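Local coordinates for lyase/mutase (Burkholderia cenocepacia, PDB 4LSB), which is a magnesium-binding lyase/mutase of the phosphoenolpyruvate phosphomutase family, with a TIM-barrel fold, at residues Ala140-Ile145 against Leu182-Asp187. Sequence-based numbering, arbitrary orientation.
Sequences ASVERI and LVAYRD
Tyr-185 reaches from helix 175-187 across to the flank of 140-145 and meets Ser-141, Val-142 and Ile-145, a worked example of two neighbouring barrel helices packed around one aromatic ring. Ile-145 lays CG1 over one face of the Tyr-185 ring, 4.1 Å from Tyr-185 CD1 and displaced toward the rim, the two side chains crossing at roughly a right angle. The other branch of Ile-145, CG2, rests 4.0 Å from the backbone O of Tyr-185. Farther along the ring, CB of Ser-141 approaches obliquely, 3.7 Å from CE1 of Tyr-185 and 3.3 Å from its OH. In Val-142, chi1 of 176° sets CG1 opposite the backbone N and leaves CG2 beside that N, where it meets CB of Ala-184 at 3.8 Å and CE1 of Tyr-185 at 4.2 Å, closing the partly exposed margin of the interface.

The side chains thus meet mainly through carbon, by van der Waals packing, and their polar ends are satisfied beyond the contact. The Tyr-185 hydroxyl is hydrogen-bonded to Asp-126 OD2 and Arg-181 NH1, which should hold the far end of the ring in place, while Ser-141 OG turns back to the carbonyl O of Ala-137.

The two short axes approach to 9.2 Å with their chain directions 34° apart, as suits successive helices of a beta/alpha barrel. Beneath them, Ile-145 and Tyr-185 both touch Ala-163 of strand 160-164, which connects the two helices, and Tyr-185 extends to Leu-193 of adjacent strand 192-194.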
loop_
_atom_site.group_PDB
_atom_site.type_symbol
_atom_site.label_atom_id
_atom_site.label_comp_id
_atom_site.label_asym_id
_atom_site.label_seq_id
_atom_site.Cartn_x
_atom_site.Cartn_y
_atom_site.Cartn_z
ATOM N N ALA B 140 -29.545 23.306 0.679
ATOM C CA ALA B 140 -28.161 23.497 0.375
ATOM C C ALA B 140 -27.573 22.234 -0.247
ATOM O O ALA B 140 -26.758 22.337 -1.168
ATOM C CB ALA B 140 -27.388 23.886 1.609
ATOM N N SER B 141 -27.948 21.064 0.274
ATOM C CA SER B 141 -27.464 19.797 -0.283
ATOM C C SER B 141 -27.814 19.595 -1.752
ATOM O O SER B 141 -26.976 19.203 -2.548
ATOM C CB SER B 141 -28.028 18.611 0.483
ATOM O OG SER B 141 -27.442 18.529 1.760
ATOM N N VAL B 142 -29.077 19.784 -2.070
ATOM C CA VAL B 142 -29.573 19.708 -3.437
ATOM C C VAL B 142 -28.915 20.745 -4.329
ATOM O O VAL B 142 -28.559 20.435 -5.455
ATOM C CB VAL B 142 -31.103 19.911 -3.470
ATOM C CG1 VAL B 142 -31.611 19.920 -4.887
ATOM C CG2 VAL B 142 -31.816 18.800 -2.702
ATOM N N GLU B 143 -28.769 21.994 -3.866
ATOM C CA GLU B 143 -28.079 23.001 -4.703
ATOM C C GLU B 143 -26.660 22.566 -5.043
ATOM O O GLU B 143 -26.161 22.755 -6.191
ATOM C CB GLU B 143 -27.985 24.341 -3.981
ATOM C CG GLU B 143 -28.776 25.455 -4.601
ATOM C CD GLU B 143 -28.396 26.812 -3.991
ATOM O OE1 GLU B 143 -28.258 27.789 -4.772
ATOM O OE2 GLU B 143 -28.208 26.884 -2.747
ATOM N N ARG B 144 -26.011 21.997 -4.028
ATOM C CA ARG B 144 -24.680 21.397 -4.208
ATOM C C ARG B 144 -24.672 20.317 -5.300
ATOM O O ARG B 144 -23.837 20.344 -6.203
ATOM C CB ARG B 144 -24.145 20.821 -2.894
ATOM C CG ARG B 144 -23.639 21.875 -1.907
ATOM C CD ARG B 144 -23.604 21.297 -0.506
ATOM N NE ARG B 144 -22.877 20.025 -0.461
ATOM C CZ ARG B 144 -21.556 19.916 -0.403
ATOM N NH1 ARG B 144 -20.762 21.009 -0.368
ATOM N NH2 ARG B 144 -21.013 18.728 -0.341
ATOM N N ILE B 145 -25.559 19.338 -5.198
ATOM C CA ILE B 145 -25.614 18.267 -6.223
ATOM C C ILE B 145 -25.985 18.843 -7.601
ATOM O O ILE B 145 -25.453 18.443 -8.626
ATOM C CB ILE B 145 -26.602 17.149 -5.823
ATOM C CG1 ILE B 145 -26.074 16.401 -4.607
ATOM C CG2 ILE B 145 -26.859 16.180 -6.987
ATOM C CD1 ILE B 145 -24.721 15.740 -4.773
ATOM N N LEU B 182 -32.094 11.212 -1.180
ATOM C CA LEU B 182 -31.599 10.508 -2.364
ATOM C C LEU B 182 -32.495 10.768 -3.525
ATOM O O LEU B 182 -32.035 10.941 -4.634
ATOM C CB LEU B 182 -31.455 8.998 -2.183
ATOM C CG LEU B 182 -30.410 8.541 -1.185
ATOM C CD1 LEU B 182 -30.410 7.016 -1.124
ATOM C CD2 LEU B 182 -29.029 9.032 -1.559
ATOM N N VAL B 183 -33.796 10.760 -3.274
ATOM C CA VAL B 183 -34.757 11.083 -4.326
ATOM C C VAL B 183 -34.565 12.549 -4.830
ATOM O O VAL B 183 -34.662 12.844 -6.014
ATOM C CB VAL B 183 -36.196 10.896 -3.785
ATOM C CG1 VAL B 183 -37.209 11.536 -4.725
ATOM C CG2 VAL B 183 -36.482 9.423 -3.590
ATOM N N ALA B 184 -34.255 13.437 -3.914
ATOM C CA ALA B 184 -34.068 14.839 -4.284
ATOM C C ALA B 184 -32.775 15.022 -5.109
ATOM O O ALA B 184 -32.733 15.830 -6.044
ATOM C CB ALA B 184 -34.039 15.708 -3.060
ATOM N N TYR B 185 -31.748 14.284 -4.731
ATOM C CA TYR B 185 -30.495 14.260 -5.470
ATOM C C TYR B 185 -30.691 13.651 -6.878
ATOM O O TYR B 185 -30.153 14.168 -7.842
ATOM C CB TYR B 185 -29.416 13.501 -4.674
ATOM C CG TYR B 185 -29.141 13.983 -3.246
ATOM C CD1 TYR B 185 -29.559 15.259 -2.803
ATOM C CD2 TYR B 185 -28.450 13.185 -2.336
ATOM C CE1 TYR B 185 -29.304 15.706 -1.497
ATOM C CE2 TYR B 185 -28.175 13.631 -1.057
ATOM C CZ TYR B 185 -28.605 14.909 -0.636
ATOM O OH TYR B 185 -28.384 15.340 0.653
ATOM N N ARG B 186 -31.475 12.583 -6.983
ATOM C CA ARG B 186 -31.823 11.975 -8.264
ATOM C C ARG B 186 -32.560 13.029 -9.108
ATOM O O ARG B 186 -32.272 13.214 -10.290
ATOM C CB ARG B 186 -32.718 10.748 -8.048
ATOM C CG ARG B 186 -33.102 10.020 -9.314
ATOM C CD ARG B 186 -34.404 9.293 -9.131
ATOM N NE ARG B 186 -35.561 10.200 -9.098
ATOM C CZ ARG B 186 -36.698 9.935 -8.464
ATOM N NH1 ARG B 186 -36.840 8.813 -7.791
ATOM N NH2 ARG B 186 -37.715 10.795 -8.509
ATOM N N ASP B 187 -33.508 13.740 -8.489
ATOM C CA ASP B 187 -34.273 14.714 -9.258
ATOM C C ASP B 187 -33.418 15.895 -9.690
ATOM O O ASP B 187 -33.663 16.482 -10.729
ATOM C CB ASP B 187 -35.489 15.194 -8.482
ATOM C CG ASP B 187 -36.533 14.132 -8.359
ATOM O OD1 ASP B 187 -36.427 13.092 -9.046
ATOM O OD2 ASP B 187 -37.449 14.332 -7.525
#